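Local structure of cytosolic phospholipase A2 delta (Homo sapiens, 5IZ5) at residues B[327-332]-B[359-364]; B[347-352]-B[791-796]; B[353-358]-B[378-383]; B[466-471]-B[485-490]; B[700-705]-B[729-734]. The protein hydrolyses glycerophospholipids at the sn-2 position in a calcium-dependent manner, releasing fatty acids, with a preference for linoleic acid. The protein carries 3 engineered substitutions. All blocks are in the same frame, centred on the assembly; numbering follows the deposited sequence.

Contact 1: residues B[327-332]-B[359-364]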
# COMPACT_ATOMS: atom_id res chain seq x y z
N VAL B 327 -17.32 -16.54 7.55
CA VAL B 327 -17.05 -15.94 8.85
C VAL B 327 -15.65 -15.33 8.85
O VAL B 327 -14.70 -15.94 8.39
CB VAL B 327 -17.13 -16.99 9.97
CG1 VAL B 327 -16.78 -16.38 11.32
CG2 VAL B 327 -18.52 -17.62 10.02
N GLY B 328 -15.54 -14.11 9.39
CA GLY B 328 -14.26 -13.42 9.49
C GLY B 328 -13.94 -13.00 10.91
O GLY B 328 -14.84 -12.68 11.68
N ILE B 329 -12.66 -13.05 11.25
CA ILE B 329 -12.13 -12.41 12.45
C ILE B 329 -11.45 -11.14 12.01
O ILE B 329 -10.67 -11.15 11.07
CB ILE B 329 -11.03 -13.24 13.13
CG1 ILE B 329 -11.59 -14.52 13.74
CG2 ILE B 329 -10.36 -12.43 14.23
CD1 ILE B 329 -10.53 -15.55 14.08
N MET B 330 -11.70 -10.06 12.75
CA MET B 330 -11.18 -8.74 12.41
C MET B 330 -10.57 -8.13 13.67
O MET B 330 -11.28 -7.92 14.67
CB MET B 330 -12.36 -7.93 11.90
CG MET B 330 -12.21 -6.44 11.71
SD MET B 330 -13.74 -5.86 10.92
CE MET B 330 -14.65 -5.06 12.25
N ALA B 331 -9.27 -7.89 13.64
CA ALA B 331 -8.53 -7.40 14.81
C ALA B 331 -8.05 -5.98 14.56
O ALA B 331 -7.72 -5.63 13.42
CB ALA B 331 -7.35 -8.32 15.10
N THR B 332 -8.02 -5.18 15.62
CA THR B 332 -7.54 -3.81 15.55
C THR B 332 -6.07 -3.78 15.97
O THR B 332 -5.46 -4.81 16.25
CB THR B 332 -8.33 -2.87 16.49
OG1 THR B 332 -8.03 -3.17 17.86
CG2 THR B 332 -9.83 -2.98 16.26
N THR B 359 -13.28 -18.32 7.96
CA THR B 359 -12.70 -18.27 6.62
C THR B 359 -11.60 -17.21 6.50
O THR B 359 -10.52 -17.49 5.97
CB THR B 359 -13.79 -18.03 5.55
OG1 THR B 359 -14.66 -19.16 5.51
CG2 THR B 359 -13.17 -17.83 4.16
N TYR B 360 -11.87 -16.01 7.01
CA TYR B 360 -10.95 -14.88 6.87
C TYR B 360 -10.45 -14.35 8.22
O TYR B 360 -11.18 -14.37 9.21
CB TYR B 360 -11.64 -13.74 6.13
CG TYR B 360 -11.95 -14.03 4.68
CD1 TYR B 360 -10.92 -14.23 3.76
CD2 TYR B 360 -13.26 -14.07 4.22
CE1 TYR B 360 -11.20 -14.47 2.43
CE2 TYR B 360 -13.54 -14.31 2.89
CZ TYR B 360 -12.51 -14.52 2.00
OH TYR B 360 -12.78 -14.74 0.66
N PHE B 361 -9.22 -13.87 8.23
CA PHE B 361 -8.58 -13.39 9.46
C PHE B 361 -7.79 -12.12 9.10
O PHE B 361 -6.70 -12.21 8.52
CB PHE B 361 -7.70 -14.51 10.03
CG PHE B 361 -7.00 -14.20 11.33
CD1 PHE B 361 -7.22 -13.01 12.03
CD2 PHE B 361 -6.12 -15.12 11.87
CE1 PHE B 361 -6.54 -12.76 13.22
CE2 PHE B 361 -5.45 -14.88 13.05
CZ PHE B 361 -5.66 -13.69 13.73
N SER B 362 -8.36 -10.96 9.41
CA SER B 362 -7.73 -9.67 9.10
C SER B 362 -7.18 -8.99 10.35
O SER B 362 -7.71 -9.14 11.46
CB SER B 362 -8.71 -8.72 8.40
OG SER B 362 -9.68 -8.21 9.30
N GLY B 363 -6.11 -8.23 10.15
CA GLY B 363 -5.46 -7.51 11.24
C GLY B 363 -4.60 -6.34 10.77
O GLY B 363 -4.24 -6.25 9.58
N ILE B 364 -4.31 -5.46 11.72
CA ILE B 364 -3.42 -4.31 11.52
C ILE B 364 -2.50 -4.17 12.72
O ILE B 364 -2.78 -4.72 13.80
CB ILE B 364 -4.20 -2.99 11.37
CG1 ILE B 364 -5.21 -2.83 12.52
CG2 ILE B 364 -4.92 -2.95 10.03
CD1 ILE B 364 -5.75 -1.42 12.66
O HOH W 1 -16.59 -19.31 7.36
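F361 holds CG anti to the backbone N (chi1 -178°), and I329 has CG2 in the same relation to its own N; these settings bring I329 CG2 to 3.9 Å from F361 CD1. The methyl comes at the ring obliquely, and L346 of helix 335-351 packs against both residues. On the opposite face of the sheet S362 OG comes beside M330, 3.7 Å from M330 CB, and bonds to S659 OG. Between these faces the strands run parallel: I329 N gives its hydrogen to Y360 O at 2.8 Å, S362 N to I329 O at 2.9 Å and A331 N to S362 O at 3.0 Å. V327 O takes two donors, T359 N at 2.8 Å and Y360 N at 3.1 Å, and one water accepts from both V327 N and T359 OG1. This is the strand pair of the beta-alpha-beta unit 327-331, 335-351, 360-363, and I364 at its end leads straight to the nucleophile S365. Every residue here is buried, and G328 and M330 are also bonded to strand 672-676; pairing these backbone N-H and C=O groups across the strands probably helps fix the end of the strand that runs into S365.

Contact 2: residues B[347-352]-B[791-796]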
# COMPACT_ATOMS: atom_id res chain seq x y z
N LEU B 347 -7.12 -18.73 21.16
CA LEU B 347 -7.16 -19.90 22.04
C LEU B 347 -8.60 -20.29 22.38
O LEU B 347 -8.97 -21.46 22.33
CB LEU B 347 -6.37 -19.65 23.32
CG LEU B 347 -6.29 -20.79 24.35
CD1 LEU B 347 -5.56 -22.00 23.78
CD2 LEU B 347 -5.62 -20.32 25.62
N ALA B 348 -9.41 -19.28 22.71
CA ALA B 348 -10.82 -19.49 22.99
C ALA B 348 -11.52 -20.14 21.81
O ALA B 348 -12.18 -21.17 21.96
CB ALA B 348 -11.49 -18.17 23.33
N LEU B 349 -11.39 -19.54 20.63
CA LEU B 349 -12.07 -20.06 19.44
C LEU B 349 -11.64 -21.49 19.14
O LEU B 349 -12.45 -22.29 18.67
CB LEU B 349 -11.83 -19.15 18.22
CG LEU B 349 -12.45 -17.76 18.28
CD1 LEU B 349 -11.94 -16.90 17.13
CD2 LEU B 349 -13.97 -17.81 18.26
N GLN B 350 -10.37 -21.81 19.40
CA GLN B 350 -9.87 -23.16 19.19
C GLN B 350 -10.55 -24.13 20.15
O GLN B 350 -11.11 -25.14 19.73
CB GLN B 350 -8.35 -23.22 19.39
CG GLN B 350 -7.74 -24.54 18.93
CD GLN B 350 -6.23 -24.57 19.07
OE1 GLN B 350 -5.68 -24.27 20.13
NE2 GLN B 350 -5.54 -24.93 17.99
N LYS B 351 -10.52 -23.81 21.44
CA LYS B 351 -11.13 -24.64 22.48
C LYS B 351 -12.62 -24.87 22.23
O LYS B 351 -13.12 -25.97 22.45
CB LYS B 351 -10.93 -24.02 23.85
CG LYS B 351 -9.51 -24.14 24.38
CD LYS B 351 -9.39 -23.44 25.72
CE LYS B 351 -8.01 -23.58 26.33
NZ LYS B 351 -7.90 -22.77 27.57
N LEU B 352 -13.32 -23.84 21.76
CA LEU B 352 -14.73 -23.96 21.42
C LEU B 352 -14.99 -24.69 20.10
O LEU B 352 -16.14 -24.92 19.74
CB LEU B 352 -15.38 -22.58 21.34
CG LEU B 352 -15.38 -21.71 22.60
CD1 LEU B 352 -16.08 -20.39 22.28
CD2 LEU B 352 -16.07 -22.40 23.76
N TYR B 791 -11.28 -15.95 28.29
CA TYR B 791 -12.52 -16.02 29.04
C TYR B 791 -13.66 -15.26 28.35
O TYR B 791 -14.75 -15.79 28.18
CB TYR B 791 -12.32 -15.47 30.45
CG TYR B 791 -13.59 -15.34 31.23
CD1 TYR B 791 -14.05 -16.38 32.04
CD2 TYR B 791 -14.34 -14.18 31.17
CE1 TYR B 791 -15.23 -16.26 32.76
CE2 TYR B 791 -15.51 -14.05 31.89
CZ TYR B 791 -15.95 -15.09 32.68
OH TYR B 791 -17.12 -14.96 33.39
N ASN B 792 -13.39 -14.01 27.96
CA ASN B 792 -14.40 -13.16 27.32
C ASN B 792 -15.03 -13.76 26.08
O ASN B 792 -16.21 -13.53 25.80
CB ASN B 792 -13.82 -11.79 26.96
CG ASN B 792 -13.59 -10.91 28.16
OD1 ASN B 792 -13.84 -11.32 29.30
ND2 ASN B 792 -13.13 -9.69 27.92
N VAL B 793 -14.26 -14.54 25.33
CA VAL B 793 -14.80 -15.22 24.17
C VAL B 793 -15.55 -16.49 24.59
O VAL B 793 -16.65 -16.75 24.10
CB VAL B 793 -13.70 -15.52 23.13
CG1 VAL B 793 -14.18 -16.52 22.08
CG2 VAL B 793 -13.27 -14.22 22.46
N GLN B 794 -14.96 -17.28 25.48
CA GLN B 794 -15.61 -18.51 25.96
C GLN B 794 -16.98 -18.24 26.58
O GLN B 794 -17.96 -18.88 26.25
CB GLN B 794 -14.72 -19.28 26.93
CG GLN B 794 -13.73 -20.19 26.22
CD GLN B 794 -12.79 -20.90 27.18
OE1 GLN B 794 -12.79 -20.64 28.38
NE2 GLN B 794 -11.97 -21.79 26.64
N THR B 795 -17.04 -17.24 27.46
CA THR B 795 -18.32 -16.85 28.07
C THR B 795 -19.35 -16.33 27.05
O THR B 795 -20.52 -16.20 27.39
CB THR B 795 -18.12 -15.77 29.14
OG1 THR B 795 -19.24 -15.78 30.03
CG2 THR B 795 -18.00 -14.41 28.49
N SER B 796 -18.91 -16.00 25.84
CA SER B 796 -19.82 -15.52 24.79
C SER B 796 -20.18 -16.63 23.80
O SER B 796 -20.77 -16.36 22.75
CB SER B 796 -19.17 -14.37 24.03
OG SER B 796 -18.68 -13.39 24.93
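A348 CB presses against the CB-CG1 bond of V793, 3.4 Å from V793 CG1, which is tighter than ordinary van der Waals contact. A chi1 of 166° turns that CG1 away from the valine's own N, and the same methyl meets L349 CD2 at 4.0 Å, the two side chains standing roughly perpendicular. L352, further along the chain, sets CD2 4.1 Å from Q794 CG. The extended Q794 chain crosses K351 at a slant, with NE2 3.2 Å from K351 CD, so an amide lies against the lysine's methylenes. In the next shell, F676 of strand 672-676 packs on both L349 and V793, and I800 of helix 797-810 backs V793. K351 NZ forms a long, weak ion pair with D790, one turn before Q794. The contact thus joins the helix of the beta-alpha-beta unit to helix 779-794 near the C-terminus. No hydrogen bond crosses between the two segments, so adhesion rests on the apolar part made by buried A348, L349 and V793, with partly exposed L352 and Q794 and exposed K351 beside it.

Contact 3: residues B[353-358]-B[378-383]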
# COMPACT_ATOMS: atom_id res chain seq x y z
N GLY B 353 -13.92 -25.03 19.38
CA GLY B 353 -14.05 -25.67 18.07
C GLY B 353 -14.60 -24.74 17.01
O GLY B 353 -15.10 -25.20 15.99
N LEU B 354 -14.51 -23.43 17.23
CA LEU B 354 -15.07 -22.45 16.29
C LEU B 354 -14.04 -21.80 15.37
O LEU B 354 -14.40 -21.15 14.39
CB LEU B 354 -15.86 -21.39 17.06
CG LEU B 354 -17.03 -21.92 17.88
CD1 LEU B 354 -17.65 -20.79 18.69
CD2 LEU B 354 -18.09 -22.57 17.01
N LEU B 355 -12.75 -22.00 15.67
CA LEU B 355 -11.69 -21.49 14.80
C LEU B 355 -11.78 -22.11 13.41
O LEU B 355 -11.57 -21.43 12.41
CB LEU B 355 -10.32 -21.75 15.43
CG LEU B 355 -9.09 -21.08 14.80
CD1 LEU B 355 -9.29 -19.58 14.60
CD2 LEU B 355 -7.85 -21.33 15.65
N ASP B 356 -12.14 -23.40 13.35
CA ASP B 356 -12.33 -24.11 12.08
C ASP B 356 -13.53 -23.60 11.27
O ASP B 356 -13.66 -23.94 10.10
CB ASP B 356 -12.48 -25.62 12.30
CG ASP B 356 -11.18 -26.29 12.76
OD1 ASP B 356 -10.09 -25.73 12.54
OD2 ASP B 356 -11.25 -27.39 13.34
N CYS B 357 -14.40 -22.81 11.89
CA CYS B 357 -15.51 -22.18 11.17
C CYS B 357 -15.13 -20.83 10.53
O CYS B 357 -15.95 -20.23 9.83
CB CYS B 357 -16.70 -21.96 12.12
SG CYS B 357 -17.30 -23.47 12.93
N VAL B 358 -13.91 -20.35 10.76
CA VAL B 358 -13.49 -19.03 10.28
C VAL B 358 -12.81 -19.12 8.91
O VAL B 358 -11.87 -19.89 8.73
CB VAL B 358 -12.52 -18.36 11.27
CG1 VAL B 358 -12.08 -16.99 10.77
CG2 VAL B 358 -13.17 -18.24 12.64
N PRO B 378 2.59 -24.01 9.30
CA PRO B 378 1.49 -24.35 8.38
C PRO B 378 0.29 -25.08 9.02
O PRO B 378 -0.76 -25.19 8.40
CB PRO B 378 2.16 -25.29 7.36
CG PRO B 378 3.62 -25.13 7.54
CD PRO B 378 3.85 -24.69 8.95
N GLU B 379 0.47 -25.57 10.24
CA GLU B 379 -0.57 -26.31 10.95
C GLU B 379 -1.08 -25.61 12.20
O GLU B 379 -1.72 -26.25 13.03
CB GLU B 379 0.00 -27.69 11.33
CG GLU B 379 -0.70 -28.86 10.67
CD GLU B 379 -0.88 -28.69 9.19
OE1 GLU B 379 0.12 -28.54 8.46
OE2 GLU B 379 -2.04 -28.72 8.75
N TRP B 380 -0.84 -24.31 12.33
CA TRP B 380 -1.02 -23.63 13.62
C TRP B 380 -2.41 -23.79 14.25
O TRP B 380 -2.48 -24.04 15.44
CB TRP B 380 -0.62 -22.15 13.54
CG TRP B 380 -1.56 -21.26 12.76
CD1 TRP B 380 -1.45 -20.90 11.46
CD2 TRP B 380 -2.73 -20.60 13.25
NE1 TRP B 380 -2.48 -20.07 11.10
CE2 TRP B 380 -3.29 -19.87 12.18
CE3 TRP B 380 -3.37 -20.58 14.49
CZ2 TRP B 380 -4.45 -19.11 12.31
CZ3 TRP B 380 -4.53 -19.82 14.63
CH2 TRP B 380 -5.06 -19.10 13.54
N SER B 381 -3.49 -23.66 13.48
CA SER B 381 -4.84 -23.76 14.06
C SER B 381 -5.21 -25.20 14.40
O SER B 381 -6.16 -25.44 15.14
CB SER B 381 -5.90 -23.14 13.15
OG SER B 381 -6.21 -23.97 12.04
N GLN B 382 -4.47 -26.16 13.85
CA GLN B 382 -4.67 -27.58 14.15
C GLN B 382 -3.79 -28.07 15.29
O GLN B 382 -3.83 -29.25 15.64
CB GLN B 382 -4.38 -28.43 12.91
CG GLN B 382 -5.15 -28.00 11.67
CD GLN B 382 -6.64 -27.93 11.91
OE1 GLN B 382 -7.21 -28.81 12.54
NE2 GLN B 382 -7.28 -26.87 11.42
N ARG B 383 -2.99 -27.17 15.86
CA ARG B 383 -2.11 -27.54 16.96
C ARG B 383 -2.40 -26.69 18.17
O ARG B 383 -2.94 -25.59 18.05
CB ARG B 383 -0.66 -27.39 16.54
CG ARG B 383 -0.36 -28.32 15.36
CD ARG B 383 0.95 -29.09 15.45
NE ARG B 383 2.14 -28.30 15.12
CZ ARG B 383 3.15 -28.02 15.94
NH1 ARG B 383 3.16 -28.45 17.21
NH2 ARG B 383 4.17 -27.31 15.49
O HOH W 2 -8.87 -24.87 14.74
O HOH W 3 -8.93 -23.74 11.01
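L355 CD2 touches both W380 and S381: with chi1 at -169° the leucine points its branched end across the contact, and CD2 comes 3.7 Å from S381 CB and 3.8 Å from W380 CZ3. Leucine and indole meet nearly square to each other. Next to it D356 OD1 collects three donors. Q382 NE2 gives D356 OD1 a hydrogen bond of 3.2 Å from the syn side; the donor is 32° out of the carboxylate plane, although carboxylate and amide are nearly parallel. One water donates to OD1 and to S381 O, a second to OD1 and to S381 OG. That hydroxyl has its own partner in N461, and Q382 NE2 a second one in Q460 O. With an alanine in place of D356, Q382 NE2 would probably lose this partner, though its bond to Q460 could remain, and both waters would lose the carboxylate they share. Both segments contain a short 3-10 turn. The first follows a Schellman motif at G353 that ends helix 335-351, and is part of the connection from that helix to strand 360-363 in the beta-alpha-beta unit.

Contact 4: residues B[466-471]-B[485-490]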
# COMPACT_ATOMS: atom_id res chain seq x y z
N TYR B 466 -3.49 -8.73 5.94
CA TYR B 466 -2.78 -7.69 6.67
C TYR B 466 -2.96 -6.38 5.91
O TYR B 466 -2.83 -6.35 4.68
CB TYR B 466 -1.28 -8.02 6.75
CG TYR B 466 -0.90 -9.44 7.18
CD1 TYR B 466 -0.41 -9.69 8.46
CD2 TYR B 466 -0.97 -10.50 6.29
CE1 TYR B 466 -0.03 -10.97 8.85
CE2 TYR B 466 -0.60 -11.79 6.67
CZ TYR B 466 -0.12 -12.02 7.96
OH TYR B 466 0.27 -13.28 8.36
N LEU B 467 -3.25 -5.29 6.63
CA LEU B 467 -3.55 -4.00 5.98
C LEU B 467 -2.55 -2.89 6.27
O LEU B 467 -1.96 -2.82 7.36
CB LEU B 467 -4.95 -3.50 6.36
CG LEU B 467 -6.17 -3.58 5.42
CD1 LEU B 467 -5.96 -4.38 4.15
CD2 LEU B 467 -7.36 -4.12 6.20
N SER B 468 -2.37 -2.03 5.27
CA SER B 468 -1.64 -0.79 5.41
C SER B 468 -2.25 0.29 4.53
O SER B 468 -3.03 -0.01 3.63
CB SER B 468 -0.19 -1.00 4.98
OG SER B 468 -0.14 -1.20 3.58
N LEU B 469 -1.89 1.54 4.77
CA LEU B 469 -2.35 2.68 3.97
C LEU B 469 -1.22 3.24 3.15
O LEU B 469 -0.13 3.45 3.68
CB LEU B 469 -2.88 3.79 4.90
CG LEU B 469 -4.24 3.56 5.59
CD1 LEU B 469 -4.54 4.65 6.62
CD2 LEU B 469 -5.36 3.48 4.56
N ASN B 470 -1.46 3.48 1.86
CA ASN B 470 -0.55 4.26 1.03
C ASN B 470 -0.91 5.73 1.13
O ASN B 470 -2.06 6.12 0.94
CB ASN B 470 -0.59 3.85 -0.44
CG ASN B 470 0.46 4.58 -1.26
OD1 ASN B 470 1.64 4.56 -0.92
ND2 ASN B 470 0.04 5.22 -2.35
N VAL B 471 0.11 6.54 1.39
CA VAL B 471 -0.06 7.95 1.69
C VAL B 471 0.85 8.75 0.73
O VAL B 471 1.77 8.20 0.16
CB VAL B 471 0.29 8.15 3.18
CG1 VAL B 471 1.55 8.97 3.38
CG2 VAL B 471 -0.89 8.74 3.93
N VAL B 485 -3.94 -0.70 1.10
CA VAL B 485 -3.14 -1.73 0.47
C VAL B 485 -3.24 -3.00 1.32
O VAL B 485 -2.80 -3.06 2.47
CB VAL B 485 -1.66 -1.32 0.31
CG1 VAL B 485 -0.87 -2.46 -0.31
CG2 VAL B 485 -1.55 -0.07 -0.55
N GLU B 486 -3.81 -4.03 0.72
CA GLU B 486 -4.05 -5.30 1.38
C GLU B 486 -2.93 -6.29 1.08
O GLU B 486 -2.50 -6.39 -0.07
CB GLU B 486 -5.39 -5.83 0.89
CG GLU B 486 -5.67 -7.29 1.18
CD GLU B 486 -7.01 -7.69 0.61
OE1 GLU B 486 -8.04 -7.35 1.25
OE2 GLU B 486 -7.04 -8.32 -0.47
N PHE B 487 -2.49 -7.03 2.11
CA PHE B 487 -1.49 -8.09 1.95
C PHE B 487 -2.09 -9.45 2.32
O PHE B 487 -2.72 -9.58 3.38
CB PHE B 487 -0.28 -7.87 2.88
CG PHE B 487 0.52 -6.64 2.56
CD1 PHE B 487 1.83 -6.76 2.11
CD2 PHE B 487 -0.01 -5.37 2.74
CE1 PHE B 487 2.59 -5.63 1.83
CE2 PHE B 487 0.74 -4.23 2.46
CZ PHE B 487 2.04 -4.36 2.00
N SER B 488 -1.87 -10.45 1.47
CA SER B 488 -2.18 -11.84 1.81
C SER B 488 -1.08 -12.75 1.25
O SER B 488 -0.25 -12.29 0.46
CB SER B 488 -3.53 -12.26 1.23
OG SER B 488 -3.39 -12.78 -0.08
N PRO B 489 -1.07 -14.03 1.65
CA PRO B 489 -0.09 -14.96 1.08
C PRO B 489 -0.21 -15.16 -0.43
O PRO B 489 0.75 -15.59 -1.06
CB PRO B 489 -0.38 -16.28 1.82
CG PRO B 489 -1.07 -15.86 3.07
CD PRO B 489 -1.90 -14.69 2.66
N TYR B 490 -1.37 -14.85 -1.00
CA TYR B 490 -1.60 -14.96 -2.44
C TYR B 490 -1.34 -13.67 -3.21
O TYR B 490 -0.83 -13.72 -4.33
CB TYR B 490 -3.02 -15.45 -2.73
CG TYR B 490 -3.34 -16.81 -2.16
CD1 TYR B 490 -2.47 -17.89 -2.35
CD2 TYR B 490 -4.50 -17.04 -1.44
CE1 TYR B 490 -2.75 -19.14 -1.84
CE2 TYR B 490 -4.79 -18.29 -0.91
CZ TYR B 490 -3.92 -19.33 -1.11
OH TYR B 490 -4.19 -20.57 -0.60
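Y466 and F487 are a hydrogen-bonded antiparallel pair in the beta hairpin of strands 463-471 and 482-487, with Y466 N to F487 O at 2.8 Å and F487 N to Y466 O at 2.7 Å. The phenylalanine is worth following outward. Its CB sits 3.5 Å from Y466 O and also touches Y466 CB. CG is anti to the carbonyl carbon (chi1 -65°), which lays the ring along the partner strand: CD2 passes 3.6 Å from Y466 O, and CE2 reaches S468 OG at 3.3 Å. Both oxygens lie at the ring edge, near its plane, where the positive rim of C-H groups would suit them. W531 meets F487 edge-to-face and stacks on Y466, tying the two rings together. On the other face of the sheet L467 CD1 lies against E486 CA and CB, 3.5 Å from CA, while the carboxylate of E486 goes on to salt bridges with R665 and R668 and a bond to S662. L467 N is in turn tied to G363, linking the hairpin to the strand before the nucleophile. V485 O is gripped twice by one residue: S468 N binds it at 3.0 Å, and S468 OG adds a weak bond of 3.4 Å.

Contact 5: residues B[700-705]-B[729-734]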
# COMPACT_ATOMS: atom_id res chain seq x y z
N PRO B 700 -22.91 -1.92 2.73
CA PRO B 700 -23.86 -2.31 3.77
C PRO B 700 -23.19 -2.74 5.06
O PRO B 700 -22.33 -3.63 5.06
CB PRO B 700 -24.66 -3.46 3.14
CG PRO B 700 -23.86 -3.94 1.99
CD PRO B 700 -23.03 -2.77 1.53
N PHE B 701 -23.59 -2.11 6.15
CA PHE B 701 -23.00 -2.34 7.44
C PHE B 701 -24.05 -1.99 8.50
O PHE B 701 -24.76 -1.00 8.33
CB PHE B 701 -21.77 -1.45 7.57
CG PHE B 701 -20.92 -1.78 8.74
CD1 PHE B 701 -19.95 -2.76 8.64
CD2 PHE B 701 -21.11 -1.14 9.95
CE1 PHE B 701 -19.17 -3.08 9.72
CE2 PHE B 701 -20.34 -1.45 11.03
CZ PHE B 701 -19.36 -2.42 10.92
N PRO B 702 -24.16 -2.79 9.58
CA PRO B 702 -25.21 -2.50 10.57
C PRO B 702 -24.94 -1.24 11.36
O PRO B 702 -23.80 -0.79 11.47
CB PRO B 702 -25.16 -3.71 11.51
CG PRO B 702 -23.76 -4.20 11.40
CD PRO B 702 -23.36 -3.96 9.97
N ARG B 703 -26.00 -0.68 11.93
CA ARG B 703 -25.88 0.46 12.81
C ARG B 703 -25.11 0.04 14.05
O ARG B 703 -25.30 -1.05 14.57
CB ARG B 703 -27.26 0.99 13.20
CG ARG B 703 -28.15 1.31 12.02
CD ARG B 703 -29.28 2.23 12.41
NE ARG B 703 -30.05 2.59 11.22
CZ ARG B 703 -31.26 2.11 10.91
NH1 ARG B 703 -31.89 1.23 11.68
NH2 ARG B 703 -31.84 2.54 9.79
N VAL B 704 -24.24 0.92 14.52
CA VAL B 704 -23.47 0.70 15.73
C VAL B 704 -23.92 1.77 16.71
O VAL B 704 -23.36 2.88 16.75
CB VAL B 704 -21.95 0.79 15.48
CG1 VAL B 704 -21.16 0.62 16.77
CG2 VAL B 704 -21.52 -0.28 14.48
N GLU B 705 -24.97 1.43 17.46
CA GLU B 705 -25.62 2.36 18.37
C GLU B 705 -25.69 1.78 19.77
O GLU B 705 -26.77 1.43 20.24
CB GLU B 705 -27.03 2.69 17.85
CG GLU B 705 -27.01 3.54 16.59
CD GLU B 705 -28.35 3.56 15.85
OE1 GLU B 705 -29.22 2.72 16.15
OE2 GLU B 705 -28.53 4.40 14.95
N PRO B 729 -23.40 -7.61 6.89
CA PRO B 729 -22.94 -8.69 7.76
C PRO B 729 -23.35 -8.52 9.22
O PRO B 729 -23.59 -7.40 9.68
CB PRO B 729 -21.42 -8.60 7.65
CG PRO B 729 -21.16 -7.17 7.34
CD PRO B 729 -22.29 -6.74 6.46
N ILE B 730 -23.42 -9.64 9.94
CA ILE B 730 -23.64 -9.65 11.38
C ILE B 730 -22.31 -9.38 12.07
O ILE B 730 -21.30 -9.97 11.71
CB ILE B 730 -24.19 -11.01 11.87
CG1 ILE B 730 -25.54 -11.30 11.22
CG2 ILE B 730 -24.31 -11.04 13.39
CD1 ILE B 730 -25.98 -12.74 11.33
N LEU B 731 -22.33 -8.52 13.08
CA LEU B 731 -21.14 -8.22 13.87
C LEU B 731 -21.30 -8.58 15.33
O LEU B 731 -22.24 -8.16 15.99
CB LEU B 731 -20.81 -6.74 13.75
CG LEU B 731 -19.86 -6.47 12.59
CD1 LEU B 731 -20.39 -5.34 11.73
CD2 LEU B 731 -18.45 -6.17 13.08
N LEU B 732 -20.35 -9.37 15.82
CA LEU B 732 -20.17 -9.64 17.23
C LEU B 732 -18.90 -8.94 17.66
O LEU B 732 -17.81 -9.30 17.21
CB LEU B 732 -20.05 -11.14 17.50
CG LEU B 732 -21.19 -11.85 18.22
CD1 LEU B 732 -22.56 -11.26 17.92
CD2 LEU B 732 -21.16 -13.33 17.88
N HIS B 733 -19.05 -7.96 18.54
CA HIS B 733 -17.96 -7.09 18.93
C HIS B 733 -17.49 -7.39 20.36
O HIS B 733 -18.30 -7.43 21.29
CB HIS B 733 -18.43 -5.65 18.84
CG HIS B 733 -17.35 -4.64 19.09
ND1 HIS B 733 -16.32 -4.43 18.21
CD2 HIS B 733 -17.16 -3.78 20.12
CE1 HIS B 733 -15.53 -3.48 18.69
NE2 HIS B 733 -16.02 -3.07 19.84
N PHE B 734 -16.18 -7.59 20.51
CA PHE B 734 -15.57 -7.95 21.78
C PHE B 734 -14.62 -6.86 22.24
O PHE B 734 -13.44 -6.86 21.87
CB PHE B 734 -14.81 -9.27 21.64
CG PHE B 734 -15.66 -10.42 21.21
CD1 PHE B 734 -16.13 -11.34 22.14
CD2 PHE B 734 -16.01 -10.58 19.87
CE1 PHE B 734 -16.92 -12.41 21.74
CE2 PHE B 734 -16.81 -11.63 19.47
CZ PHE B 734 -17.26 -12.55 20.40
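L731 on strand 730-734, which runs parallel to strand 672-676 in the mixed sheet of the catalytic domain, sends CD1 toward F701 and P702 of the loop that follows helix 685-696. In F701 the ring is swung opposite the residue's own N (chi1 -169°), which directs it toward the strand, and its chain lies crosswise to that of L731. The modelled 3.2 Å between F701 CZ and L731 CD1 is very short, and L731 is away from a staggered chi2 (130°), so the exact place of this methyl is doubtful. P702 touches two neighbours: its CD lies over a face of the adjacent F701 ring, offset toward the rim, and its CG is 3.6 Å from L731 CD1. Shortening F701 to an alanine would probably open a gap beside L731 and cost the loop its grip on L687, E691 and C694 of helix 685-696. The rest of the contact is proline against carbonyl: P702 CD stands 3.5 Å from P729 O, and P700 O in return lies 3.4 Å from P729 CD.

Overall arrangement
Contacts 1 and 4 are the deeply buried, backbone-bonded pairs of one mixed sheet, parallel in one and antiparallel in the other; they meet where strands 360-363 and 463-471 lie side by side near the active site. Contact 5 reaches the same sheet farther along but joins a loop to it by apolar packing and proline-carbonyl contacts, with no hydrogen bond between its segments. Contact 2 packs helix 335-351 on helix 779-794, and contact 3 sets the loop after it against loop 378-383; L349 O to L354 N and Q350 NE2 to R383 O join the two. Contact 2 is mostly apolar, with an exposed lysine, whereas contact 3 mixes a buried leucine with a water-bridged carboxylate. I329 touches both L349 and L355, binding contacts 1, 2 and 3.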